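PDB 6IWR: N-acetylgalactosaminyltransferase 7 from Homo sapiens, which is a glycosyltransferase that joins a GT-A-type family 2 domain to a ricin-type beta-trefoil lectin domain. Local coordinates for residues Cys565-Glu570 / Ser582-Gln587; Ser533-Thr538 / Val575-Cys580. All blocks are in the same frame, centred on the assembly; numbering follows the deposited sequence.

Contact 1 of 2, residues Cys565-Glu570 / Ser582-Gln587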
ATOM      1  N   CYS A 565      24.903  -4.062 -20.471  1.00 42.62           N
ATOM      2  CA  CYS A 565      23.838  -4.985 -20.852  1.00 41.68           C
ATOM      3  C   CYS A 565      22.923  -5.305 -19.660  1.00 39.79           C
ATOM      4  O   CYS A 565      23.360  -5.387 -18.511  1.00 37.86           O
ATOM      5  CB  CYS A 565      24.447  -6.284 -21.398  1.00 38.27           C
ATOM      6  SG  CYS A 565      24.925  -6.307 -23.118  1.00 50.51           S
ATOM      7  N   LEU A 566      21.628  -5.435 -19.927  1.00 38.36           N
ATOM      8  CA  LEU A 566      20.756  -5.951 -18.883  1.00 31.87           C
ATOM      9  C   LEU A 566      21.242  -7.352 -18.499  1.00 32.42           C
ATOM     10  O   LEU A 566      21.566  -8.165 -19.366  1.00 35.72           O
ATOM     11  CB  LEU A 566      19.297  -5.952 -19.362  1.00 30.95           C
ATOM     12  CG  LEU A 566      18.244  -6.016 -18.240  1.00 29.94           C
ATOM     13  CD1 LEU A 566      18.543  -4.963 -17.180  1.00 29.21           C
ATOM     14  CD2 LEU A 566      16.824  -5.857 -18.734  1.00 25.45           C
ATOM     15  N   ASP A 567      21.356  -7.625 -17.200  1.00 34.93           N
ATOM     16  CA  ASP A 567      21.877  -8.911 -16.728  1.00 34.80           C
ATOM     17  C   ASP A 567      20.994  -9.385 -15.584  1.00 35.22           C
ATOM     18  O   ASP A 567      20.209  -8.617 -15.023  1.00 35.31           O
ATOM     19  CB  ASP A 567      23.354  -8.815 -16.254  1.00 36.18           C
ATOM     20  CG  ASP A 567      24.144 -10.157 -16.363  1.00 40.26           C
ATOM     21  OD1 ASP A 567      23.553 -11.261 -16.542  1.00 37.44           O
ATOM     22  OD2 ASP A 567      25.399 -10.079 -16.273  1.00 34.48           O
ATOM     23  N   ARG A 568      21.121 -10.657 -15.237  1.00 37.16           N
ATOM     24  CA  ARG A 568      20.339 -11.267 -14.170  1.00 41.52           C
ATOM     25  C   ARG A 568      21.139 -12.317 -13.412  1.00 41.51           C
ATOM     26  O   ARG A 568      22.097 -12.838 -13.937  1.00 40.44           O
ATOM     27  CB  ARG A 568      19.064 -11.888 -14.740  1.00 35.96           C
ATOM     28  CG  ARG A 568      19.254 -13.263 -15.331  1.00 34.31           C
ATOM     29  CD  ARG A 568      18.100 -13.639 -16.214  1.00 31.73           C
ATOM     30  NE  ARG A 568      18.437 -14.781 -17.031  1.00 32.98           N
ATOM     31  CZ  ARG A 568      18.603 -14.729 -18.338  1.00 34.46           C
ATOM     32  NH1 ARG A 568      18.464 -13.592 -18.974  1.00 30.84           N
ATOM     33  NH2 ARG A 568      18.912 -15.816 -19.005  1.00 39.07           N
ATOM     34  N   SER A 569      20.750 -12.624 -12.180  1.00 36.57           N
ATOM     35  CA  SER A 569      21.354 -13.738 -11.462  1.00 41.67           C
ATOM     36  C   SER A 569      20.599 -15.062 -11.473  1.00 46.00           C
ATOM     37  O   SER A 569      21.207 -16.108 -11.554  1.00 60.22           O
ATOM     38  CB  SER A 569      21.673 -13.371 -10.029  1.00 41.57           C
ATOM     39  OG  SER A 569      22.247 -14.477  -9.377  1.00 38.69           O
ATOM     40  N   GLU A 570      19.286 -15.025 -11.413  1.00 39.71           N
ATOM     41  CA  GLU A 570      18.474 -16.243 -11.333  1.00 45.98           C
ATOM     42  C   GLU A 570      18.468 -16.911  -9.977  1.00 42.46           C
ATOM     43  O   GLU A 570      17.426 -17.078  -9.375  1.00 42.47           O
ATOM     44  CB  GLU A 570      18.913 -17.287 -12.360  1.00 40.93           C
ATOM     45  CG  GLU A 570      19.244 -16.753 -13.739  1.00 50.38           C
ATOM     46  CD  GLU A 570      18.753 -17.656 -14.849  1.00 51.51           C
ATOM     47  OE1 GLU A 570      18.045 -18.626 -14.542  1.00 54.99           O
ATOM     48  OE2 GLU A 570      19.063 -17.398 -16.022  1.00 40.48           O
ATOM     49  N   SER A 582      29.299 -11.536 -24.347  1.00 38.90           N
ATOM     50  CA  SER A 582      28.505 -12.382 -25.232  1.00 42.16           C
ATOM     51  C   SER A 582      28.418 -13.821 -24.775  1.00 40.55           C
ATOM     52  O   SER A 582      27.561 -14.566 -25.271  1.00 46.45           O
ATOM     53  CB  SER A 582      29.075 -12.377 -26.644  1.00 39.25           C
ATOM     54  OG  SER A 582      29.685 -11.128 -26.897  1.00 56.27           O
ATOM     55  N   SER A 583      29.306 -14.243 -23.886  1.00 36.54           N
ATOM     56  CA  SER A 583      29.252 -15.616 -23.407  1.00 43.86           C
ATOM     57  C   SER A 583      28.124 -15.795 -22.401  1.00 46.98           C
ATOM     58  O   SER A 583      27.553 -16.884 -22.281  1.00 47.87           O
ATOM     59  CB  SER A 583      30.591 -15.985 -22.789  1.00 41.50           C
ATOM     60  OG  SER A 583      31.065 -14.884 -22.029  1.00 50.09           O
ATOM     61  N   LYS A 584      27.789 -14.731 -21.674  1.00 43.77           N
ATOM     62  CA  LYS A 584      26.849 -14.818 -20.568  1.00 43.36           C
ATOM     63  C   LYS A 584      25.416 -14.955 -21.064  1.00 39.88           C
ATOM     64  O   LYS A 584      24.900 -14.034 -21.704  1.00 39.63           O
ATOM     65  CB  LYS A 584      26.964 -13.581 -19.683  1.00 41.90           C
ATOM     66  CG  LYS A 584      28.313 -13.327 -19.102  1.00 37.05           C
ATOM     67  CD  LYS A 584      28.148 -12.450 -17.887  1.00 45.94           C
ATOM     68  CE  LYS A 584      29.344 -12.559 -16.976  1.00 47.40           C
ATOM     69  NZ  LYS A 584      30.020 -13.881 -17.201  1.00 67.24           N
ATOM     70  N   THR A 585      24.760 -16.089 -20.804  1.00 35.11           N
ATOM     71  CA  THR A 585      23.355 -16.145 -21.184  1.00 37.65           C
ATOM     72  C   THR A 585      22.492 -15.332 -20.253  1.00 36.18           C
ATOM     73  O   THR A 585      21.351 -15.011 -20.601  1.00 36.32           O
ATOM     74  CB  THR A 585      22.800 -17.560 -21.180  1.00 36.41           C
ATOM     75  OG1 THR A 585      23.177 -18.203 -19.959  1.00 36.80           O
ATOM     76  CG2 THR A 585      23.300 -18.331 -22.380  1.00 40.03           C
ATOM     77  N   THR A 586      22.992 -15.043 -19.062  1.00 33.53           N
ATOM     78  CA  THR A 586      22.300 -14.148 -18.161  1.00 32.09           C
ATOM     79  C   THR A 586      22.066 -12.774 -18.762  1.00 36.72           C
ATOM     80  O   THR A 586      21.353 -11.962 -18.161  1.00 36.96           O
ATOM     81  CB  THR A 586      23.097 -14.015 -16.880  1.00 32.21           C
ATOM     82  OG1 THR A 586      24.492 -14.041 -17.188  1.00 37.02           O
ATOM     83  CG2 THR A 586      22.754 -15.161 -15.969  1.00 35.37           C
ATOM     84  N   GLN A 587      22.676 -12.475 -19.901  1.00 38.31           N
ATOM     85  CA  GLN A 587      22.442 -11.221 -20.589  1.00 32.89           C
ATOM     86  C   GLN A 587      21.587 -11.402 -21.826  1.00 29.14           C
ATOM     87  O   GLN A 587      21.554 -10.507 -22.664  1.00 36.03           O
ATOM     88  CB  GLN A 587      23.766 -10.557 -20.949  1.00 30.70           C
ATOM     89  CG  GLN A 587      24.465  -9.954 -19.768  1.00 36.17           C
ATOM     90  CD  GLN A 587      25.844  -9.453 -20.114  1.00 39.39           C
ATOM     91  OE1 GLN A 587      26.620  -9.079 -19.233  1.00 42.34           O
ATOM     92  NE2 GLN A 587      26.168  -9.458 -21.402  1.00 37.56           N
TER
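R568 lays its guanidinium across the short 3-10 turn formed by T585 and T586. The CA of T586 sits 3.7 Å above the guanidinium plane, over its centre. The CG of R568 lies between its backbone N and carbonyl carbon (chi1 82°), and the chain then runs extended from CG to NE, slanting across T586.

E570, two residues further along the same segment, pairs with this charged group. E570 OE2 makes a salt bridge with R568 NE at 2.9 Å, nearly in the guanidinium plane and close to straight (167° at the hydrogen). R568 NH1 is hydrogen-bonded to the carbonyl of K588. Bonds at both NE and NH1 limit the turning of the group.

Backbone contacts are looser. R568 N gives a weak hydrogen bond to T586 O, at 3.2 Å. D567 CA also meets T586 O, and Q587 CA meets L566 O, each at 3.4 Å.

Side-chain packing fills the rest. Q587 CG lies 3.4 Å from D567 CG, and the amide and carboxylate planes are almost perpendicular (80°). R568 CG and T586 CG2 approach to 4.0 Å. The aliphatic CD of K584 reaches D567 OD2 at 4.0 Å, while the strongest partner of that oxygen is the hydroxyl of S578.

Q587, K588 and W589 form the Gln-x-Trp motif of ricin-type beta-trefoils. W589 opens strand 589-592, gives its indole N-H to L566 O and makes a cation-pi contact with R568. On strand 565-568, L566 packs on V575 and I577 of strand 575-578, on F557 of strand 556-559 and on I486 of strand 484-487.

Contact 2 of 2, residues Ser533-Thr538 / Val575-Cys580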
ATOM      1  N   SER A 533      24.236  -0.864  -9.679  1.00 74.72           N
ATOM      2  CA  SER A 533      23.960  -1.373 -11.010  1.00 53.07           C
ATOM      3  C   SER A 533      22.556  -1.934 -11.090  1.00 49.70           C
ATOM      4  O   SER A 533      22.242  -2.682 -12.026  1.00 46.21           O
ATOM      5  CB  SER A 533      24.976  -2.454 -11.374  1.00 59.25           C
ATOM      6  OG  SER A 533      26.176  -1.875 -11.867  1.00 74.10           O
ATOM      7  N   LYS A 534      21.733  -1.639 -10.083  1.00 50.00           N
ATOM      8  CA  LYS A 534      20.352  -2.075 -10.043  1.00 39.50           C
ATOM      9  C   LYS A 534      19.512  -1.243 -10.996  1.00 44.41           C
ATOM     10  O   LYS A 534      19.827  -0.089 -11.313  1.00 47.14           O
ATOM     11  CB  LYS A 534      19.768  -1.957  -8.643  1.00 38.42           C
ATOM     12  CG  LYS A 534      20.381  -2.845  -7.616  1.00 40.91           C
ATOM     13  CD  LYS A 534      20.369  -2.129  -6.270  1.00 43.44           C
ATOM     14  CE  LYS A 534      19.671  -2.921  -5.182  1.00 44.22           C
ATOM     15  NZ  LYS A 534      20.517  -2.970  -3.952  1.00 49.45           N
ATOM     16  N   VAL A 535      18.427  -1.860 -11.449  1.00 41.21           N
ATOM     17  CA  VAL A 535      17.438  -1.228 -12.299  1.00 38.17           C
ATOM     18  C   VAL A 535      16.270  -0.817 -11.429  1.00 40.29           C
ATOM     19  O   VAL A 535      15.675  -1.643 -10.726  1.00 42.77           O
ATOM     20  CB  VAL A 535      16.992  -2.178 -13.413  1.00 33.57           C
ATOM     21  CG1 VAL A 535      15.941  -1.526 -14.282  1.00 32.09           C
ATOM     22  CG2 VAL A 535      18.196  -2.579 -14.201  1.00 34.65           C
ATOM     23  N   MET A 536      15.939   0.454 -11.492  1.00 42.20           N
ATOM     24  CA  MET A 536      14.942   1.081 -10.656  1.00 42.40           C
ATOM     25  C   MET A 536      13.736   1.437 -11.518  1.00 44.17           C
ATOM     26  O   MET A 536      13.841   1.543 -12.740  1.00 42.75           O
ATOM     27  CB  MET A 536      15.576   2.313 -10.010  1.00 54.43           C
ATOM     28  CG  MET A 536      14.763   3.089  -8.998  1.00 63.66           C
ATOM     29  SD  MET A 536      15.671   4.604  -8.618  1.00 60.18           S
ATOM     30  CE  MET A 536      16.195   5.069 -10.268  1.00 51.60           C
ATOM     31  N   ILE A 537      12.583   1.591 -10.868  1.00 49.00           N
ATOM     32  CA  ILE A 537      11.326   1.997 -11.495  1.00 42.90           C
ATOM     33  C   ILE A 537      10.937   3.355 -10.920  1.00 53.04           C
ATOM     34  O   ILE A 537      10.864   3.503  -9.694  1.00 53.95           O
ATOM     35  CB  ILE A 537      10.214   0.975 -11.214  1.00 41.25           C
ATOM     36  CG1 ILE A 537      10.004   0.036 -12.363  1.00 46.71           C
ATOM     37  CG2 ILE A 537       8.879   1.664 -11.088  1.00 55.20           C
ATOM     38  CD1 ILE A 537       8.528  -0.266 -12.526  1.00 40.10           C
ATOM     39  N   THR A 538      10.676   4.345 -11.779  1.00 50.56           N
ATOM     40  CA  THR A 538      10.246   5.651 -11.280  1.00 50.27           C
ATOM     41  C   THR A 538       9.232   6.267 -12.210  1.00 52.28           C
ATOM     42  O   THR A 538       8.973   5.765 -13.305  1.00 47.74           O
ATOM     43  CB  THR A 538      11.370   6.686 -11.156  1.00 48.14           C
ATOM     44  OG1 THR A 538      12.639   6.086 -11.432  1.00 59.30           O
ATOM     45  CG2 THR A 538      11.362   7.303  -9.776  1.00 48.88           C
ATOM     46  N   VAL A 575      18.090  -8.454 -10.822  1.00 32.82           N
ATOM     47  CA  VAL A 575      18.186  -7.826 -12.132  1.00 31.54           C
ATOM     48  C   VAL A 575      19.148  -6.652 -12.024  1.00 34.54           C
ATOM     49  O   VAL A 575      18.937  -5.742 -11.212  1.00 42.26           O
ATOM     50  CB  VAL A 575      16.817  -7.353 -12.642  1.00 30.72           C
ATOM     51  CG1 VAL A 575      17.006  -6.474 -13.866  1.00 27.71           C
ATOM     52  CG2 VAL A 575      15.915  -8.537 -12.941  1.00 30.00           C
ATOM     53  N   PHE A 576      20.185  -6.649 -12.846  1.00 31.58           N
ATOM     54  CA  PHE A 576      21.128  -5.538 -12.806  1.00 37.83           C
ATOM     55  C   PHE A 576      21.661  -5.324 -14.214  1.00 36.04           C
ATOM     56  O   PHE A 576      21.289  -6.041 -15.146  1.00 35.67           O
ATOM     57  CB  PHE A 576      22.246  -5.813 -11.795  1.00 32.07           C
ATOM     58  CG  PHE A 576      22.904  -7.139 -11.993  1.00 33.83           C
ATOM     59  CD1 PHE A 576      23.946  -7.274 -12.910  1.00 38.81           C
ATOM     60  CD2 PHE A 576      22.476  -8.265 -11.298  1.00 34.74           C
ATOM     61  CE1 PHE A 576      24.566  -8.500 -13.127  1.00 35.02           C
ATOM     62  CE2 PHE A 576      23.096  -9.509 -11.515  1.00 35.16           C
ATOM     63  CZ  PHE A 576      24.144  -9.617 -12.431  1.00 31.31           C
ATOM     64  N   ILE A 577      22.528  -4.321 -14.373  1.00 37.72           N
ATOM     65  CA  ILE A 577      23.268  -4.108 -15.617  1.00 37.10           C
ATOM     66  C   ILE A 577      24.756  -4.289 -15.339  1.00 40.07           C
ATOM     67  O   ILE A 577      25.280  -3.777 -14.347  1.00 46.09           O
ATOM     68  CB  ILE A 577      23.004  -2.723 -16.245  1.00 35.91           C
ATOM     69  CG1 ILE A 577      23.370  -1.600 -15.281  1.00 37.25           C
ATOM     70  CG2 ILE A 577      21.576  -2.572 -16.684  1.00 28.84           C
ATOM     71  CD1 ILE A 577      23.311  -0.236 -15.923  1.00 37.41           C
ATOM     72  N   SER A 578      25.434  -5.020 -16.213  1.00 39.50           N
ATOM     73  CA  SER A 578      26.862  -5.263 -16.091  1.00 42.97           C
ATOM     74  C   SER A 578      27.492  -5.127 -17.474  1.00 45.28           C
ATOM     75  O   SER A 578      26.789  -4.941 -18.466  1.00 48.03           O
ATOM     76  CB  SER A 578      27.121  -6.635 -15.489  1.00 37.89           C
ATOM     77  OG  SER A 578      26.323  -7.577 -16.157  1.00 47.46           O
ATOM     78  N   ASN A 579      28.828  -5.203 -17.545  1.00 45.76           N
ATOM     79  CA  ASN A 579      29.545  -4.987 -18.805  1.00 37.92           C
ATOM     80  C   ASN A 579      29.190  -6.064 -19.819  1.00 37.92           C
ATOM     81  O   ASN A 579      29.220  -7.253 -19.500  1.00 37.99           O
ATOM     82  CB  ASN A 579      31.051  -4.985 -18.556  1.00 33.69           C
ATOM     83  CG  ASN A 579      31.522  -3.704 -17.943  1.00 42.00           C
ATOM     84  OD1 ASN A 579      31.512  -2.667 -18.586  1.00 47.74           O
ATOM     85  ND2 ASN A 579      31.932  -3.758 -16.692  1.00 48.14           N
ATOM     86  N   CYS A 580      28.868  -5.666 -21.048  1.00 43.26           N
ATOM     87  CA  CYS A 580      28.358  -6.648 -21.999  1.00 42.65           C
ATOM     88  C   CYS A 580      29.373  -7.754 -22.203  1.00 43.68           C
ATOM     89  O   CYS A 580      30.557  -7.493 -22.434  1.00 47.60           O
ATOM     90  CB  CYS A 580      27.997  -6.012 -23.349  1.00 37.64           C
ATOM     91  SG  CYS A 580      26.478  -4.998 -23.379  1.00 56.50           S
TER
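V535 sets its CG2 methyl against both V575 and I577. CG2 of V535 is 4.1 Å from CG1 of V575. The same methyl is 4.2 Å from CG2 of I577. The V535 and I577 side chains meet at about a right angle, whereas V535 and V575 pass at a slant. CG1 of V575 is anti to its backbone N (chi1 169°), which brings this branch up to V535.

I577 splits its side chain between two partners. Its CG2 faces V535, while its CG1 lies 3.6 Å from the carbonyl oxygen of S533. That oxygen also accepts the backbone hydrogen bond from I577 N, at 2.9 Å. The bond is fairly straight (157° at the hydrogen).

Both strands belong to the beta-trefoil lectin domain, but to different sheets. Strand 534-538 is at the outer side of a five-stranded antiparallel sheet. Strand 575-578 pairs with 565-568 in a two-stranded hairpin. Their axes come within 5.1 Å at an angle of 125°. Only the start of 533-538, S533 to V535, meets V575 to I577.

S533 points its CB toward the other strand, and this carbon is 3.3 Å from I577 O. The side chain of K534 turns the other way. The F576 ring also leads away from 533-538, with CB of S578 at its edge. On the buried side, V535 packs on L566 of strand 565-568, and it touches L526 of strand 524-529 as well.

The centres of contacts 1 and 2 are about 11 Å apart, and both lie in the beta-trefoil lectin domain. Along the chain the order is 533-538, 565-570, 575-580, 582-587, so the segments of the two contacts alternate. Strands 565-568 and 575-578, one from each contact, are antiparallel neighbours in a two-stranded sheet. The C565-C580 disulfide, with SG-SG 2.0 Å, joins the start of strand 565-568 to the loop just after strand 575-578. D567 N and F576 O, 2.6 Å apart, probably form a hydrogen bond as well. This hairpin therefore has two different partners: contact 1 ties it to the turn before strand 589-592, and contact 2 to strand 534-538 of the five-stranded sheet.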